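Local coordinates for protein putative glutathionylspermidine synthase (Methylobacillus flagellatus, PDB 3N6X) that probably works as an ATP-dependent ligase of the circularly permuted ATP-grasp type, tentatively a glutathionylspermidine synthase, although its substrates are not established, at residues D104-Q109 with A125-E130; Y357-L362 with D391-I396; P76-A81 with D468-K473. All blocks are in the same frame, centred on the assembly; numbering follows the deposited sequence.

Contact 1 of 3, residues D104-Q109 with A125-E130; sequences DVYHDQ and AQYRPE
Y106 and Y127 meet as two nearly parallel rings slid well apart, where the end of helix 81-105 faces the loop ahead of strand 144-151. The Y106 side chain leaves its CB with CG opposite the carbonyl carbon (chi1 -67°), which sends the ring across to the other segment. V105 CG2 flanks one face of this ring, offset toward its rim. Along the ring, CD1 lies 3.6 Å from Y127 CE1. Next comes Y106 CE1, which reaches over a face of the Y127 ring, 3.4 Å from Y127 CE1, and also nears R128 O at 3.2 Å. The planes are tilted by 24°, and overlap is slight. At the tip, Y106 OH accepts the backbone N-H of R128, which approaches in the ring plane at 3.0 Å on an almost straight line. The same hydroxyl also hydrogen-bonds to G314 O, so two backbone groups fix its position. The Y127 ring in turn has V105 O at its edge. Q109 folds its amide back onto this carbonyl, which belongs to the helix's last residue, NE2 donating to V105 O at 2.8 Å. V317 of helix 316-319 touches both tyrosines. The arrangement is a helix-end turn and a following loop packed through a tyrosine pair, within the ATP-grasp family region of the chain.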
# COMPACT_ATOMS: atom_id res chain seq x y z
N ASP A 104 -6.71 -19.97 -6.90
CA ASP A 104 -6.48 -20.80 -8.08
C ASP A 104 -5.06 -21.42 -8.13
O ASP A 104 -4.96 -22.64 -8.33
CB ASP A 104 -6.79 -20.01 -9.36
CG ASP A 104 -6.89 -20.85 -10.63
OD1 ASP A 104 -7.30 -22.02 -10.53
OD2 ASP A 104 -6.67 -20.30 -11.71
N VAL A 105 -3.96 -20.62 -7.90
CA VAL A 105 -2.58 -21.15 -7.94
C VAL A 105 -2.31 -22.25 -6.94
O VAL A 105 -1.38 -23.06 -7.15
CB VAL A 105 -1.44 -20.10 -7.88
CG1 VAL A 105 -1.28 -19.41 -9.20
CG2 VAL A 105 -1.61 -19.12 -6.73
N TYR A 106 -3.01 -22.22 -5.80
CA TYR A 106 -2.80 -23.21 -4.74
C TYR A 106 -3.87 -24.30 -4.78
O TYR A 106 -3.93 -25.15 -3.89
CB TYR A 106 -2.75 -22.51 -3.37
CG TYR A 106 -1.54 -21.63 -3.21
CD1 TYR A 106 -0.25 -22.14 -3.34
CD2 TYR A 106 -1.67 -20.28 -2.88
CE1 TYR A 106 0.87 -21.33 -3.19
CE2 TYR A 106 -0.55 -19.46 -2.72
CZ TYR A 106 0.72 -19.99 -2.88
OH TYR A 106 1.83 -19.20 -2.74
N HIS A 107 -4.69 -24.32 -5.85
CA HIS A 107 -5.72 -25.34 -6.03
C HIS A 107 -5.66 -25.97 -7.42
O HIS A 107 -4.69 -26.65 -7.70
CB HIS A 107 -7.12 -24.83 -5.62
CG HIS A 107 -7.26 -24.65 -4.13
ND1 HIS A 107 -6.90 -23.46 -3.50
CD2 HIS A 107 -7.60 -25.55 -3.18
CE1 HIS A 107 -7.09 -23.66 -2.21
NE2 HIS A 107 -7.50 -24.91 -1.96
N ASP A 108 -6.67 -25.74 -8.29
CA ASP A 108 -6.71 -26.38 -9.61
C ASP A 108 -5.84 -25.74 -10.67
O ASP A 108 -5.65 -26.33 -11.74
CB ASP A 108 -8.16 -26.55 -10.10
CG ASP A 108 -8.98 -27.50 -9.22
OD1 ASP A 108 -8.38 -28.38 -8.56
OD2 ASP A 108 -10.23 -27.37 -9.22
N GLN A 109 -5.28 -24.54 -10.39
CA GLN A 109 -4.41 -23.81 -11.33
C GLN A 109 -5.04 -23.69 -12.73
O GLN A 109 -4.36 -23.88 -13.73
CB GLN A 109 -3.00 -24.43 -11.38
CG GLN A 109 -2.33 -24.45 -10.01
CD GLN A 109 -0.98 -25.11 -10.00
OE1 GLN A 109 -0.65 -25.94 -10.84
NE2 GLN A 109 -0.17 -24.79 -8.99
N ALA A 125 9.99 -17.84 -5.93
CA ALA A 125 10.32 -18.15 -4.53
C ALA A 125 9.18 -17.81 -3.60
O ALA A 125 9.07 -18.37 -2.51
CB ALA A 125 11.56 -17.39 -4.11
N GLN A 126 8.31 -16.88 -4.04
CA GLN A 126 7.14 -16.45 -3.27
C GLN A 126 5.97 -17.45 -3.37
O GLN A 126 5.06 -17.41 -2.53
CB GLN A 126 6.71 -15.04 -3.69
CG GLN A 126 7.67 -13.95 -3.22
CD GLN A 126 7.88 -13.98 -1.72
OE1 GLN A 126 6.93 -13.99 -0.94
NE2 GLN A 126 9.12 -14.05 -1.30
N TYR A 127 6.02 -18.38 -4.36
CA TYR A 127 5.02 -19.44 -4.46
C TYR A 127 5.36 -20.48 -3.39
O TYR A 127 6.48 -20.99 -3.39
CB TYR A 127 5.01 -20.08 -5.88
CG TYR A 127 4.09 -21.28 -5.98
CD1 TYR A 127 2.74 -21.13 -6.27
CD2 TYR A 127 4.55 -22.57 -5.69
CE1 TYR A 127 1.87 -22.22 -6.31
CE2 TYR A 127 3.70 -23.67 -5.73
CZ TYR A 127 2.36 -23.49 -6.04
OH TYR A 127 1.51 -24.58 -6.08
N ARG A 128 4.44 -20.74 -2.45
CA ARG A 128 4.69 -21.65 -1.33
C ARG A 128 4.00 -22.97 -1.53
O ARG A 128 2.77 -23.07 -1.37
CB ARG A 128 4.28 -21.01 0.02
CG ARG A 128 4.82 -19.61 0.25
CD ARG A 128 6.16 -19.59 0.95
NE ARG A 128 6.68 -18.23 1.07
CZ ARG A 128 7.92 -17.94 1.44
NH1 ARG A 128 8.77 -18.91 1.75
NH2 ARG A 128 8.32 -16.68 1.52
N PRO A 129 4.76 -24.04 -1.88
CA PRO A 129 4.13 -25.36 -2.07
C PRO A 129 3.44 -25.89 -0.81
O PRO A 129 2.54 -26.73 -0.91
CB PRO A 129 5.30 -26.25 -2.51
CG PRO A 129 6.53 -25.54 -2.05
CD PRO A 129 6.22 -24.09 -2.12
N GLU A 130 3.79 -25.32 0.39
CA GLU A 130 3.17 -25.65 1.70
C GLU A 130 1.70 -25.23 1.73
O GLU A 130 0.92 -25.75 2.54
CB GLU A 130 3.92 -24.94 2.85
CG GLU A 130 5.37 -25.39 3.01
CD GLU A 130 6.39 -24.66 2.15
OE1 GLU A 130 5.98 -23.79 1.34
OE2 GLU A 130 7.59 -24.98 2.27

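Contact 2 of 3, residues Y357-L362 with D391-I396; sequences YVLDNL and DFRQRI
Y357 O is gripped by three N-H groups near the end of helix 352-360: N361 ND2 donates to it at 2.9 Å, and the backbone N-H groups of D360 and N361 add weaker bonds. The N361 amide nitrogen also lies over the centre of the Y357 ring, which stacks in turn with Y347. Across the contact, R393 starts straight, with CG anti to the backbone N (chi1 -169°), then bends at chi3, which brings NH2 back beside L359 CB. Its aliphatic part does much of the packing, CG meeting L359 CD2 at 3.8 Å. L359 O lies near the plane of the guanidinium, at its edge, and a water joins the two: it donates to L359 O at 3.4 Å and accepts from R393 NE at 3.0 Å, both bonds weak. The last turn of helix 352-360 and the residues after it thus meet helix 386-398, and both rest on the four-stranded antiparallel sheet: L362 and F392 press on V367 and L379, and V358 on L365, V367 and A405. Two helices on an antiparallel sheet is an arrangement consistent with a subdomain of the ATP-grasp fold. Nearer the sheet the contact is wholly apolar. L362 CD2 comes alongside R393 CB. I396 CG2 lies 4.1 Å from L359 CD2, while I396 CD1 meets L362 CD1 at 3.9 Å, each leucine running past the isoleucine in the opposite direction.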
# COMPACT_ATOMS: atom_id res chain seq x y z
N TYR A 357 15.77 -3.65 -24.69
CA TYR A 357 14.95 -2.48 -24.97
C TYR A 357 15.26 -1.34 -24.02
O TYR A 357 15.49 -0.22 -24.48
CB TYR A 357 13.44 -2.82 -24.92
CG TYR A 357 12.56 -1.64 -25.26
CD1 TYR A 357 12.14 -0.74 -24.27
CD2 TYR A 357 12.22 -1.36 -26.58
CE1 TYR A 357 11.39 0.38 -24.59
CE2 TYR A 357 11.45 -0.24 -26.91
CZ TYR A 357 11.05 0.63 -25.91
OH TYR A 357 10.31 1.74 -26.23
N VAL A 358 15.27 -1.61 -22.71
CA VAL A 358 15.51 -0.60 -21.69
C VAL A 358 16.85 0.11 -21.86
O VAL A 358 16.88 1.34 -21.89
CB VAL A 358 15.30 -1.14 -20.25
CG1 VAL A 358 15.68 -0.09 -19.20
CG2 VAL A 358 13.87 -1.60 -20.05
N LEU A 359 17.96 -0.66 -22.04
CA LEU A 359 19.29 -0.07 -22.23
C LEU A 359 19.38 0.75 -23.51
O LEU A 359 20.14 1.72 -23.56
CB LEU A 359 20.37 -1.16 -22.22
CG LEU A 359 20.59 -1.86 -20.88
CD1 LEU A 359 21.60 -2.96 -21.01
CD2 LEU A 359 21.02 -0.87 -19.79
N ASP A 360 18.56 0.40 -24.52
CA ASP A 360 18.53 1.12 -25.79
C ASP A 360 17.67 2.41 -25.74
O ASP A 360 17.84 3.29 -26.58
CB ASP A 360 18.06 0.19 -26.94
CG ASP A 360 18.33 0.74 -28.33
OD1 ASP A 360 19.52 1.07 -28.62
OD2 ASP A 360 17.38 0.85 -29.13
N ASN A 361 16.74 2.51 -24.77
CA ASN A 361 15.83 3.65 -24.66
C ASN A 361 15.84 4.23 -23.24
O ASN A 361 14.85 4.81 -22.79
CB ASN A 361 14.41 3.24 -25.06
CG ASN A 361 14.32 2.72 -26.46
OD1 ASN A 361 14.20 3.48 -27.42
ND2 ASN A 361 14.40 1.42 -26.62
N LEU A 362 16.99 4.11 -22.56
CA LEU A 362 17.18 4.52 -21.16
C LEU A 362 16.80 5.98 -20.84
O LEU A 362 16.27 6.24 -19.76
CB LEU A 362 18.63 4.22 -20.74
CG LEU A 362 18.88 3.99 -19.25
CD1 LEU A 362 18.15 2.76 -18.75
CD2 LEU A 362 20.36 3.83 -18.97
N ASP A 391 26.40 5.80 -16.37
CA ASP A 391 26.73 5.29 -15.04
C ASP A 391 25.69 4.25 -14.60
O ASP A 391 26.06 3.17 -14.13
CB ASP A 391 26.78 6.44 -14.00
CG ASP A 391 27.93 7.42 -14.16
OD1 ASP A 391 29.09 6.96 -14.34
OD2 ASP A 391 27.70 8.64 -14.00
N PHE A 392 24.37 4.59 -14.76
CA PHE A 392 23.26 3.72 -14.39
C PHE A 392 23.23 2.45 -15.26
O PHE A 392 22.93 1.37 -14.75
CB PHE A 392 21.92 4.48 -14.46
CG PHE A 392 20.90 3.98 -13.45
CD1 PHE A 392 20.94 4.41 -12.13
CD2 PHE A 392 19.94 3.05 -13.81
CE1 PHE A 392 20.03 3.93 -11.19
CE2 PHE A 392 19.02 2.57 -12.87
CZ PHE A 392 19.07 3.01 -11.57
N ARG A 393 23.61 2.60 -16.55
CA ARG A 393 23.75 1.50 -17.51
C ARG A 393 24.70 0.42 -16.94
O ARG A 393 24.38 -0.77 -16.98
CB ARG A 393 24.30 2.06 -18.83
CG ARG A 393 24.26 1.11 -19.99
CD ARG A 393 24.64 1.82 -21.27
NE ARG A 393 23.88 1.33 -22.43
CZ ARG A 393 24.27 0.32 -23.20
NH1 ARG A 393 25.42 -0.30 -22.97
NH2 ARG A 393 23.53 -0.06 -24.23
N GLN A 394 25.83 0.87 -16.33
CA GLN A 394 26.79 -0.03 -15.68
C GLN A 394 26.19 -0.63 -14.43
O GLN A 394 26.37 -1.82 -14.18
CB GLN A 394 28.12 0.71 -15.34
CG GLN A 394 28.76 1.49 -16.51
CD GLN A 394 28.92 0.66 -17.77
OE1 GLN A 394 29.36 -0.50 -17.73
NE2 GLN A 394 28.57 1.25 -18.92
N ARG A 395 25.47 0.20 -13.63
CA ARG A 395 24.79 -0.25 -12.39
C ARG A 395 23.76 -1.36 -12.72
O ARG A 395 23.76 -2.42 -12.07
CB ARG A 395 24.10 0.94 -11.70
CG ARG A 395 23.72 0.69 -10.25
CD ARG A 395 22.82 1.78 -9.68
NE ARG A 395 23.56 3.02 -9.42
N ILE A 396 22.96 -1.15 -13.79
CA ILE A 396 22.00 -2.15 -14.27
C ILE A 396 22.71 -3.45 -14.65
O ILE A 396 22.34 -4.51 -14.16
CB ILE A 396 21.14 -1.59 -15.44
CG1 ILE A 396 20.15 -0.51 -14.95
CG2 ILE A 396 20.41 -2.73 -16.18
CD1 ILE A 396 19.51 0.33 -16.06
O HOH W 1 22.50 4.02 -22.58

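Contact 3 of 3, residues P76-A81 with D468-K473; sequences PRILSA and DTWILK
The indole of W470 carries P76 on one face. P76 CG stands 3.5 Å from the centroid of its six-membered ring and 3° off the normal, a CH-pi contact, while P76 CB lies over the fused bond near CE2. W470 CG sits beside the backbone N, opposite the carbonyl carbon (chi1 -69°), which sets the indole against P76 and next to I78. At the indole edge, in plane, NE1 donates to D468 OD2 at 2.8 Å, meeting the carboxylate from above its own plane; R177 forms a salt bridge with the same oxygen. F188 and Y191 meet the indole at steep angles, and M180 of helix 170-183 touches both W470 and P76. I78 runs beside W470 in the same direction, with CG1 at 3.8 Å from W470 CE3, and its other branch, CG2, crosses to L472 CD2 at 3.8 Å. With an alanine in place of W470, the proline ring would probably lose the surface it lies on, and D468 OD2 would keep R177 but miss its indole N-H. Beneath this layer strands 77-79 and 469-471 run parallel, 17° apart. R77 N binds D468 O at 2.9 Å and R77 O takes W470 N at 2.8 Å. Two residues on, L79 N reaches W470 O at 2.8 Å and L79 O receives L472 N at 3.0 Å. The other sheet face bears R77, L79, T469 and I471; here L79 CD1 touches T469 CG2 and I471 CD1, with L429 covering L79 and T469, and R77 extends to a salt bridge with E12. Backbone bonds thus set the parallel register, P76 and W470 add a side-chain layer over one sheet face, and the buried D468 carboxylate is met by both an indole N-H and R177.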
# COMPACT_ATOMS: atom_id res chain seq x y z
N PRO A 76 -4.52 19.52 1.55
CA PRO A 76 -5.02 18.15 1.38
C PRO A 76 -5.16 17.74 -0.08
O PRO A 76 -5.30 18.59 -0.97
CB PRO A 76 -6.39 18.19 2.06
CG PRO A 76 -6.83 19.61 1.93
CD PRO A 76 -5.58 20.42 2.05
N ARG A 77 -5.12 16.43 -0.32
CA ARG A 77 -5.39 15.86 -1.62
C ARG A 77 -6.89 15.57 -1.62
O ARG A 77 -7.34 14.70 -0.88
CB ARG A 77 -4.56 14.56 -1.79
CG ARG A 77 -4.88 13.77 -3.03
CD ARG A 77 -4.11 14.28 -4.22
NE ARG A 77 -4.44 13.54 -5.43
CZ ARG A 77 -3.86 12.39 -5.78
NH1 ARG A 77 -2.94 11.83 -4.99
NH2 ARG A 77 -4.20 11.78 -6.91
N ILE A 78 -7.68 16.40 -2.30
CA ILE A 78 -9.15 16.27 -2.27
C ILE A 78 -9.66 15.48 -3.46
O ILE A 78 -9.30 15.77 -4.58
CB ILE A 78 -9.88 17.65 -2.12
CG1 ILE A 78 -9.19 18.55 -1.06
CG2 ILE A 78 -11.37 17.45 -1.79
CD1 ILE A 78 -9.68 20.00 -1.03
N LEU A 79 -10.52 14.47 -3.19
CA LEU A 79 -11.15 13.65 -4.23
C LEU A 79 -12.65 13.72 -4.07
O LEU A 79 -13.14 13.67 -2.95
CB LEU A 79 -10.67 12.17 -4.14
CG LEU A 79 -9.14 11.94 -4.23
CD1 LEU A 79 -8.78 10.54 -3.76
CD2 LEU A 79 -8.62 12.17 -5.64
N SER A 80 -13.38 13.85 -5.19
CA SER A 80 -14.84 13.93 -5.14
C SER A 80 -15.46 12.58 -4.85
O SER A 80 -14.81 11.55 -5.03
CB SER A 80 -15.40 14.50 -6.45
OG SER A 80 -15.26 13.60 -7.53
N ALA A 81 -16.73 12.58 -4.45
CA ALA A 81 -17.47 11.35 -4.19
C ALA A 81 -17.52 10.45 -5.42
O ALA A 81 -17.46 9.23 -5.28
CB ALA A 81 -18.88 11.68 -3.72
N ASP A 468 -2.81 14.79 3.84
CA ASP A 468 -4.07 14.18 4.23
C ASP A 468 -4.87 14.00 2.94
O ASP A 468 -4.76 14.83 2.04
CB ASP A 468 -4.84 15.12 5.19
CG ASP A 468 -6.13 14.56 5.77
OD1 ASP A 468 -6.41 13.35 5.56
OD2 ASP A 468 -6.86 15.32 6.43
N THR A 469 -5.62 12.90 2.81
CA THR A 469 -6.46 12.67 1.63
C THR A 469 -7.91 12.79 2.03
O THR A 469 -8.39 12.04 2.89
CB THR A 469 -6.16 11.29 0.98
OG1 THR A 469 -4.76 11.17 0.74
CG2 THR A 469 -6.93 11.07 -0.33
N TRP A 470 -8.61 13.74 1.41
CA TRP A 470 -10.02 13.98 1.70
C TRP A 470 -10.91 13.34 0.65
O TRP A 470 -10.76 13.62 -0.54
CB TRP A 470 -10.31 15.49 1.72
CG TRP A 470 -9.70 16.24 2.87
CD1 TRP A 470 -8.94 15.74 3.89
CD2 TRP A 470 -9.84 17.64 3.13
NE1 TRP A 470 -8.57 16.75 4.75
CE2 TRP A 470 -9.11 17.93 4.31
CE3 TRP A 470 -10.51 18.69 2.47
CZ2 TRP A 470 -9.06 19.22 4.86
CZ3 TRP A 470 -10.44 19.97 3.00
CH2 TRP A 470 -9.72 20.22 4.18
N ILE A 471 -11.83 12.48 1.08
CA ILE A 471 -12.84 11.92 0.19
C ILE A 471 -14.15 12.59 0.55
O ILE A 471 -14.58 12.52 1.71
CB ILE A 471 -12.90 10.35 0.23
CG1 ILE A 471 -11.75 9.72 -0.62
CG2 ILE A 471 -14.24 9.84 -0.29
CD1 ILE A 471 -10.35 9.79 -0.06
N LEU A 472 -14.72 13.33 -0.39
CA LEU A 472 -15.97 14.06 -0.16
C LEU A 472 -17.17 13.14 -0.15
O LEU A 472 -17.21 12.18 -0.93
CB LEU A 472 -16.16 15.20 -1.17
CG LEU A 472 -15.03 16.25 -1.21
CD1 LEU A 472 -15.48 17.49 -1.95
CD2 LEU A 472 -14.53 16.62 0.24
N LYS A 473 -18.11 13.37 0.79
CA LYS A 473 -19.31 12.53 0.97
C LYS A 473 -20.31 12.63 -0.18
O LYS A 473 -20.49 13.69 -0.76
CB LYS A 473 -19.99 12.82 2.32
CG LYS A 473 -19.24 12.23 3.50
CD LYS A 473 -19.98 12.50 4.81
CE LYS A 473 -19.32 13.59 5.62
NZ LYS A 473 -20.06 13.85 6.88

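Overall arrangement
Contact 3 is the buried one, joining strand 77-79 to a C-terminal strand from almost the other end of the chain; contacts 1 and 2 are only partly buried and lie farther from the chain's centre. Strand 77-79 leads directly into helix 81-105, whose end forms contact 1, yet the two contacts lie on opposite sides of that centre, their own centres about 38 Å apart. Contact 2 packs on a separate, four-stranded sheet and touches neither of the others. Chemistry follows place: regular main-chain bonds at the sheet of 76-81 with 468-473, tyrosine packing and single polar bonds at the turn of contact 1, and aliphatic packing with a weak water link between the helices of contact 2.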